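Local coordinates for protein putative peptidase (Bacteroides fragilis, PDB 5DYN) that is a probable C11 (clostripain-family) cysteine protease that appears to activate the Bacteroides fragilis toxin, a process linked to anaerobic sepsis in mice, at residues P59-P64 with D88-R93; D14-L19 with Y42-C47. All coordinates share one frame; numbering follows the deposited sequence.

Interaction 1 of 2, residues P59-P64 with D88-R93; sequences PGPGAP and DYYQSR. With NA (sodium ion), chain E; NA (sodium ion), chain F.
Pro64 CB lies over one face of the Tyr89 ring, 3.8 Å from the Tyr89 ring centroid and 22° off the normal, a CH-pi contact. The opposite face carries Arg93 NH1, which also donates to Tyr89 O at 3.0 Å. With CG anti to the backbone N (chi1 -174°), the Tyr89 side chain swings its ring against Pro64 CB. The Tyr90 ring is also flanked twice, by Pro59 CG on one face and Tyr89 CD2 on the other. At its edge stands Gly62 O, in the ring plane, with Pro61 CG beside it. A hydrogen bond is indicated from Tyr90 OH to Gly62 O, but at 2.3 Å its modelled length is doubtful. The hydroxyl meets the end of the type I beta turn Pro59-Gly62, closed by Gly62 N to Pro59 O at 2.8 Å, and Trp105 packs edge-to-face on the Tyr90 ring. Sodium ions sit on both segments. One is bound by Pro61 O (2.3 Å), Ala63 O (2.6 Å) and a water, with Asp35 and Glu38 of the other chain among its remaining ligands; the other is bound by Tyr90 O and Trp105 O. This is a proline-rich loop between strand 50-53 and helix 65-72 of an alpha/beta peptidase fold, packed on the C-terminal end of helix 78-92 and bearing a sodium site that joins two chains.

Interaction 2 of 2, residues D14-L19 with Y42-C47; sequences DLHAAL and YALRDC
His16, on helix 12-18, meets Leu44, Asp46 and Cys47 in the connection between helix 38-43 and strand 50-53, part of a beta-alpha-beta crossover from strand 25-31 in the alpha/beta fold. The imidazole reaches across with CG anti to the backbone N (chi1 172°), and its NE2 donates to Asp46 OD2 at 2.7 Å. The bond is fairly straight (160°), lies near the ring plane and uses the syn lone pair of OD2, while the ring and carboxylate planes are 31° apart. Ala43 O comes within 3.1 Å of His16 CD2, obliquely to the ring. Next to the His16-Asp46 pair, Leu44 CD2 packs on His16 CB at 3.7 Å, and Leu44 CD1 touches Leu15 CD2. Leu28 and Phe30 of strand 25-31 line the same apolar side, so both segments rest on the sheet. Cys47 SG fits between Leu19 CB, 3.6 Å away, and His16 CD2, approaching the imidazole obliquely. At the ends of the two segments, one water sits 3.1 Å from both Leu19 O and Cys47 O.

In the fold
Interactions 1 and 2 are independent packing sites in this C-terminal part of a longer protein, with centres about 27 Å apart and nearest atoms about 17 Å apart. They follow one another along the chain, on either side of strand 50-53: residues 42-47 lead into it and residues 59-64 come out of it. Interaction 1 is the more fully buried, built from proline and tyrosine rings, with neighbouring loop carbonyls binding sodium. Interaction 2 has a partly exposed polar side with a histidine-carboxylate bond and an apolar leucine side against strand 25-31. Both reach the other chain, the loop 59-64 through a shared sodium ion and residues 14-19 by packing on Met95 and Ile99 of that chain.

Interaction 1 of 2, residues P59-P64 with D88-R93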
ATOM      1  N   PRO B  59      10.906  -2.763  -1.994  1.00 35.54           N
ATOM      2  CA  PRO B  59      12.332  -2.415  -2.055  1.00 33.66           C
ATOM      3  C   PRO B  59      12.634  -1.073  -1.395  1.00 32.22           C
ATOM      4  O   PRO B  59      11.852  -0.136  -1.541  1.00 35.02           O
ATOM      5  CB  PRO B  59      12.613  -2.349  -3.561  1.00 36.52           C
ATOM      6  CG  PRO B  59      11.589  -3.238  -4.175  1.00 32.81           C
ATOM      7  CD  PRO B  59      10.358  -3.086  -3.324  1.00 35.77           C
ATOM      8  N   GLY B  60      13.748  -0.999  -0.672  1.00 36.16           N
ATOM      9  CA  GLY B  60      14.201   0.235  -0.046  1.00 31.87           C
ATOM     10  C   GLY B  60      14.165   1.481  -0.918  1.00 33.68           C
ATOM     11  O   GLY B  60      13.576   2.491  -0.526  1.00 29.15           O
ATOM     12  N   PRO B  61      14.794   1.427  -2.106  1.00 33.71           N
ATOM     13  CA  PRO B  61      14.764   2.575  -3.022  1.00 34.32           C
ATOM     14  C   PRO B  61      13.360   2.931  -3.517  1.00 33.27           C
ATOM     15  O   PRO B  61      13.185   3.976  -4.139  1.00 35.41           O
ATOM     16  CB  PRO B  61      15.651   2.118  -4.190  1.00 29.82           C
ATOM     17  CG  PRO B  61      15.721   0.630  -4.071  1.00 34.60           C
ATOM     18  CD  PRO B  61      15.681   0.362  -2.605  1.00 28.76           C
ATOM     19  N   GLY B  62      12.382   2.069  -3.254  1.00 35.22           N
ATOM     20  CA  GLY B  62      10.993   2.361  -3.560  1.00 33.09           C
ATOM     21  C   GLY B  62      10.689   2.589  -5.028  1.00 34.78           C
ATOM     22  O   GLY B  62      11.273   1.957  -5.905  1.00 37.27           O
ATOM     23  N   ALA B  63       9.762   3.499  -5.296  1.00 34.04           N
ATOM     24  CA  ALA B  63       9.350   3.783  -6.663  1.00 39.09           C
ATOM     25  C   ALA B  63      10.426   4.538  -7.442  1.00 42.17           C
ATOM     26  O   ALA B  63      11.151   5.357  -6.876  1.00 38.40           O
ATOM     27  CB  ALA B  63       8.049   4.576  -6.663  1.00 36.59           C
ATOM     28  N   PRO B  64      10.538   4.247  -8.749  1.00 43.52           N
ATOM     29  CA  PRO B  64      11.328   5.073  -9.666  1.00 36.30           C
ATOM     30  C   PRO B  64      10.563   6.347  -9.984  1.00 33.72           C
ATOM     31  O   PRO B  64       9.947   6.456 -11.044  1.00 37.99           O
ATOM     32  CB  PRO B  64      11.479   4.185 -10.902  1.00 35.79           C
ATOM     33  CG  PRO B  64      10.260   3.324 -10.878  1.00 39.33           C
ATOM     34  CD  PRO B  64       9.963   3.069  -9.423  1.00 36.81           C
ATOM     35  N   ASP B  88       8.138  -2.260 -14.312  1.00 38.70           N
ATOM     36  CA  ASP B  88       9.036  -2.316 -15.466  1.00 41.09           C
ATOM     37  C   ASP B  88      10.465  -1.940 -15.098  1.00 41.88           C
ATOM     38  O   ASP B  88      11.421  -2.505 -15.633  1.00 42.80           O
ATOM     39  CB  ASP B  88       8.535  -1.402 -16.589  1.00 45.80           C
ATOM     40  CG  ASP B  88       7.327  -1.972 -17.310  1.00 54.43           C
ATOM     41  OD1 ASP B  88       7.146  -3.208 -17.283  1.00 60.39           O
ATOM     42  OD2 ASP B  88       6.560  -1.185 -17.906  1.00 59.77           O
ATOM     43  N   TYR B  89      10.604  -0.991 -14.179  1.00 43.62           N
ATOM     44  CA  TYR B  89      11.915  -0.529 -13.739  1.00 40.12           C
ATOM     45  C   TYR B  89      12.714  -1.644 -13.084  1.00 42.58           C
ATOM     46  O   TYR B  89      13.880  -1.868 -13.416  1.00 44.13           O
ATOM     47  CB  TYR B  89      11.767   0.637 -12.764  1.00 41.12           C
ATOM     48  CG  TYR B  89      13.078   1.278 -12.369  1.00 47.04           C
ATOM     49  CD1 TYR B  89      13.609   2.324 -13.112  1.00 47.78           C
ATOM     50  CD2 TYR B  89      13.783   0.843 -11.252  1.00 39.81           C
ATOM     51  CE1 TYR B  89      14.805   2.920 -12.756  1.00 53.46           C
ATOM     52  CE2 TYR B  89      14.983   1.429 -10.891  1.00 44.13           C
ATOM     53  CZ  TYR B  89      15.488   2.469 -11.647  1.00 52.23           C
ATOM     54  OH  TYR B  89      16.678   3.063 -11.295  1.00 63.78           O
ATOM     55  N   TYR B  90      12.082  -2.343 -12.150  1.00 40.68           N
ATOM     56  CA  TYR B  90      12.773  -3.370 -11.384  1.00 43.08           C
ATOM     57  C   TYR B  90      12.900  -4.676 -12.155  1.00 39.45           C
ATOM     58  O   TYR B  90      13.792  -5.476 -11.874  1.00 41.59           O
ATOM     59  CB  TYR B  90      12.062  -3.620 -10.054  1.00 40.22           C
ATOM     60  CG  TYR B  90      12.306  -2.549  -9.015  1.00 35.82           C
ATOM     61  CD1 TYR B  90      13.359  -2.657  -8.116  1.00 38.83           C
ATOM     62  CD2 TYR B  90      11.478  -1.437  -8.924  1.00 35.41           C
ATOM     63  CE1 TYR B  90      13.584  -1.684  -7.160  1.00 39.46           C
ATOM     64  CE2 TYR B  90      11.694  -0.460  -7.970  1.00 33.39           C
ATOM     65  CZ  TYR B  90      12.748  -0.589  -7.091  1.00 34.65           C
ATOM     66  OH  TYR B  90      12.972   0.382  -6.141  1.00 39.45           O
ATOM     67  N   GLN B  91      12.015  -4.898 -13.122  1.00 41.75           N
ATOM     68  CA  GLN B  91      12.097  -6.123 -13.911  1.00 47.90           C
ATOM     69  C   GLN B  91      13.220  -6.004 -14.942  1.00 44.31           C
ATOM     70  O   GLN B  91      13.828  -7.002 -15.324  1.00 43.86           O
ATOM     71  CB  GLN B  91      10.752  -6.437 -14.583  1.00 38.65           C
ATOM     72  CG  GLN B  91      10.410  -5.601 -15.805  1.00 50.18           C
ATOM     73  CD  GLN B  91      10.979  -6.172 -17.093  1.00 53.68           C
ATOM     74  OE1 GLN B  91      11.441  -7.315 -17.131  1.00 50.14           O
ATOM     75  NE2 GLN B  91      10.954  -5.372 -18.156  1.00 54.25           N
ATOM     76  N   SER B  92      13.500  -4.777 -15.372  1.00 45.52           N
ATOM     77  CA  SER B  92      14.564  -4.526 -16.337  1.00 44.90           C
ATOM     78  C   SER B  92      15.928  -4.785 -15.716  1.00 42.55           C
ATOM     79  O   SER B  92      16.868  -5.195 -16.397  1.00 50.29           O
ATOM     80  CB  SER B  92      14.492  -3.089 -16.858  1.00 40.55           C
ATOM     81  OG  SER B  92      13.310  -2.881 -17.610  1.00 53.74           O
ATOM     82  N   ARG B  93      16.026  -4.545 -14.414  1.00 37.13           N
ATOM     83  CA  ARG B  93      17.286  -4.703 -13.701  1.00 41.81           C
ATOM     84  C   ARG B  93      17.306  -5.988 -12.877  1.00 38.92           C
ATOM     85  O   ARG B  93      18.230  -6.224 -12.099  1.00 39.50           O
ATOM     86  CB  ARG B  93      17.534  -3.485 -12.811  1.00 44.19           C
ATOM     87  CG  ARG B  93      17.679  -2.194 -13.600  1.00 42.12           C
ATOM     88  CD  ARG B  93      17.506  -0.960 -12.735  1.00 46.22           C
ATOM     89  NE  ARG B  93      17.752   0.259 -13.500  1.00 52.92           N
ATOM     90  CZ  ARG B  93      16.878   0.803 -14.341  1.00 57.11           C
ATOM     91  NH1 ARG B  93      15.692   0.240 -14.524  1.00 52.46           N
ATOM     92  NH2 ARG B  93      17.188   1.913 -14.999  1.00 55.14           N
TER
HETATM   93 NA    NA E 403      13.436   5.669  -5.730  1.00 41.11          NA
HETATM   94 NA    NA F 401      15.776  -5.823  -9.710  1.00 45.22          NA
HETATM   95  O   HOH W   1      15.915   5.062  -5.641  1.00 35.06           O

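Interaction 2 of 2, residues D14-L19 with Y42-C47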
ATOM      1  N   ASP B  14      -7.138   4.981  12.174  1.00 33.11           N
ATOM      2  CA  ASP B  14      -6.728   6.376  12.285  1.00 29.01           C
ATOM      3  C   ASP B  14      -6.378   6.970  10.922  1.00 36.22           C
ATOM      4  O   ASP B  14      -6.677   8.136  10.656  1.00 34.43           O
ATOM      5  CB  ASP B  14      -5.536   6.507  13.232  1.00 32.98           C
ATOM      6  CG  ASP B  14      -5.850   6.021  14.627  1.00 33.41           C
ATOM      7  OD1 ASP B  14      -7.028   6.100  15.027  1.00 39.21           O
ATOM      8  OD2 ASP B  14      -4.922   5.554  15.321  1.00 51.73           O
ATOM      9  N   LEU B  15      -5.746   6.170  10.066  1.00 31.73           N
ATOM     10  CA  LEU B  15      -5.423   6.610   8.711  1.00 36.79           C
ATOM     11  C   LEU B  15      -6.697   6.925   7.936  1.00 34.22           C
ATOM     12  O   LEU B  15      -6.792   7.961   7.277  1.00 30.93           O
ATOM     13  CB  LEU B  15      -4.602   5.550   7.972  1.00 31.63           C
ATOM     14  CG  LEU B  15      -4.377   5.756   6.470  1.00 31.89           C
ATOM     15  CD1 LEU B  15      -3.743   7.112   6.176  1.00 34.43           C
ATOM     16  CD2 LEU B  15      -3.518   4.635   5.898  1.00 33.39           C
ATOM     17  N   HIS B  16      -7.673   6.026   8.027  1.00 34.41           N
ATOM     18  CA  HIS B  16      -8.969   6.225   7.388  1.00 35.43           C
ATOM     19  C   HIS B  16      -9.655   7.493   7.888  1.00 36.05           C
ATOM     20  O   HIS B  16     -10.210   8.262   7.099  1.00 31.88           O
ATOM     21  CB  HIS B  16      -9.881   5.022   7.628  1.00 33.79           C
ATOM     22  CG  HIS B  16     -11.290   5.241   7.175  1.00 34.59           C
ATOM     23  ND1 HIS B  16     -12.297   5.628   8.035  1.00 29.39           N
ATOM     24  CD2 HIS B  16     -11.861   5.144   5.951  1.00 37.40           C
ATOM     25  CE1 HIS B  16     -13.425   5.753   7.361  1.00 35.89           C
ATOM     26  NE2 HIS B  16     -13.188   5.465   6.093  1.00 35.13           N
ATOM     27  N   ALA B  17      -9.623   7.698   9.201  1.00 33.60           N
ATOM     28  CA  ALA B  17     -10.204   8.893   9.803  1.00 36.79           C
ATOM     29  C   ALA B  17      -9.553  10.150   9.232  1.00 40.34           C
ATOM     30  O   ALA B  17     -10.229  11.140   8.957  1.00 45.35           O
ATOM     31  CB  ALA B  17     -10.056   8.855  11.318  1.00 22.17           C
ATOM     32  N   ALA B  18      -8.240  10.090   9.038  1.00 34.28           N
ATOM     33  CA  ALA B  18      -7.480  11.219   8.514  1.00 33.49           C
ATOM     34  C   ALA B  18      -7.826  11.523   7.058  1.00 38.74           C
ATOM     35  O   ALA B  18      -7.908  12.686   6.663  1.00 42.79           O
ATOM     36  CB  ALA B  18      -5.989  10.956   8.654  1.00 28.18           C
ATOM     37  N   LEU B  19      -8.029  10.480   6.262  1.00 37.02           N
ATOM     38  CA  LEU B  19      -8.281  10.650   4.833  1.00 39.81           C
ATOM     39  C   LEU B  19      -9.695  11.152   4.536  1.00 43.57           C
ATOM     40  O   LEU B  19     -10.064  11.334   3.375  1.00 38.90           O
ATOM     41  CB  LEU B  19      -8.029   9.335   4.091  1.00 36.51           C
ATOM     42  CG  LEU B  19      -6.566   8.900   3.984  1.00 41.93           C
ATOM     43  CD1 LEU B  19      -6.442   7.541   3.309  1.00 32.63           C
ATOM     44  CD2 LEU B  19      -5.755   9.946   3.235  1.00 37.34           C
ATOM     45  N   TYR B  42     -10.238  -2.733   2.015  1.00 28.91           N
ATOM     46  CA  TYR B  42     -11.617  -2.566   2.456  1.00 32.11           C
ATOM     47  C   TYR B  42     -11.752  -1.367   3.384  1.00 31.97           C
ATOM     48  O   TYR B  42     -12.698  -0.595   3.267  1.00 35.20           O
ATOM     49  CB  TYR B  42     -12.140  -3.826   3.155  1.00 31.59           C
ATOM     50  CG  TYR B  42     -13.613  -3.730   3.495  1.00 35.46           C
ATOM     51  CD1 TYR B  42     -14.585  -4.081   2.567  1.00 37.28           C
ATOM     52  CD2 TYR B  42     -14.033  -3.268   4.736  1.00 31.66           C
ATOM     53  CE1 TYR B  42     -15.933  -3.983   2.869  1.00 33.86           C
ATOM     54  CE2 TYR B  42     -15.377  -3.164   5.045  1.00 38.54           C
ATOM     55  CZ  TYR B  42     -16.323  -3.521   4.108  1.00 41.59           C
ATOM     56  OH  TYR B  42     -17.662  -3.420   4.416  1.00 48.68           O
ATOM     57  N   ALA B  43     -10.811  -1.215   4.309  1.00 31.74           N
ATOM     58  CA  ALA B  43     -10.874  -0.120   5.271  1.00 33.43           C
ATOM     59  C   ALA B  43     -10.797   1.246   4.586  1.00 38.86           C
ATOM     60  O   ALA B  43     -11.329   2.231   5.096  1.00 39.79           O
ATOM     61  CB  ALA B  43      -9.765  -0.255   6.303  1.00 22.91           C
ATOM     62  N   LEU B  44     -10.144   1.299   3.427  1.00 32.82           N
ATOM     63  CA  LEU B  44      -9.944   2.564   2.726  1.00 36.15           C
ATOM     64  C   LEU B  44     -10.723   2.635   1.415  1.00 37.97           C
ATOM     65  O   LEU B  44     -10.416   3.463   0.557  1.00 40.31           O
ATOM     66  CB  LEU B  44      -8.455   2.790   2.444  1.00 33.27           C
ATOM     67  CG  LEU B  44      -7.508   2.841   3.647  1.00 35.37           C
ATOM     68  CD1 LEU B  44      -6.087   3.159   3.204  1.00 30.94           C
ATOM     69  CD2 LEU B  44      -7.990   3.850   4.675  1.00 31.55           C
ATOM     70  N   ARG B  45     -11.728   1.778   1.265  1.00 32.00           N
ATOM     71  CA  ARG B  45     -12.476   1.691   0.012  1.00 37.27           C
ATOM     72  C   ARG B  45     -13.220   2.990  -0.309  1.00 35.83           C
ATOM     73  O   ARG B  45     -13.508   3.277  -1.471  1.00 39.00           O
ATOM     74  CB  ARG B  45     -13.463   0.519   0.060  1.00 34.01           C
ATOM     75  CG  ARG B  45     -14.638   0.737   1.000  1.00 36.86           C
ATOM     76  CD  ARG B  45     -15.349  -0.563   1.322  1.00 35.36           C
ATOM     77  NE  ARG B  45     -16.513  -0.351   2.179  1.00 30.83           N
ATOM     78  CZ  ARG B  45     -16.448  -0.129   3.487  1.00 36.42           C
ATOM     79  NH1 ARG B  45     -15.273  -0.085   4.100  1.00 30.45           N
ATOM     80  NH2 ARG B  45     -17.560   0.050   4.186  1.00 35.00           N
ATOM     81  N   ASP B  46     -13.514   3.773   0.724  1.00 33.51           N
ATOM     82  CA  ASP B  46     -14.283   5.002   0.565  1.00 36.65           C
ATOM     83  C   ASP B  46     -13.389   6.227   0.393  1.00 42.86           C
ATOM     84  O   ASP B  46     -13.882   7.350   0.295  1.00 44.16           O
ATOM     85  CB  ASP B  46     -15.208   5.205   1.767  1.00 37.60           C
ATOM     86  CG  ASP B  46     -14.455   5.231   3.086  1.00 49.81           C
ATOM     87  OD1 ASP B  46     -13.502   4.438   3.248  1.00 50.55           O
ATOM     88  OD2 ASP B  46     -14.815   6.044   3.963  1.00 55.19           O
ATOM     89  N   CYS B  47     -12.078   6.006   0.353  1.00 49.43           N
ATOM     90  CA  CYS B  47     -11.121   7.106   0.262  1.00 42.55           C
ATOM     91  C   CYS B  47     -10.642   7.342  -1.158  1.00 40.61           C
ATOM     92  O   CYS B  47     -10.140   8.417  -1.483  1.00 45.84           O
ATOM     93  CB  CYS B  47      -9.919   6.841   1.163  1.00 35.18           C
ATOM     94  SG  CYS B  47     -10.322   6.858   2.908  1.00 38.18           S
TER
HETATM   95  O   HOH W   2     -11.021  10.607   0.556  1.00 46.05           O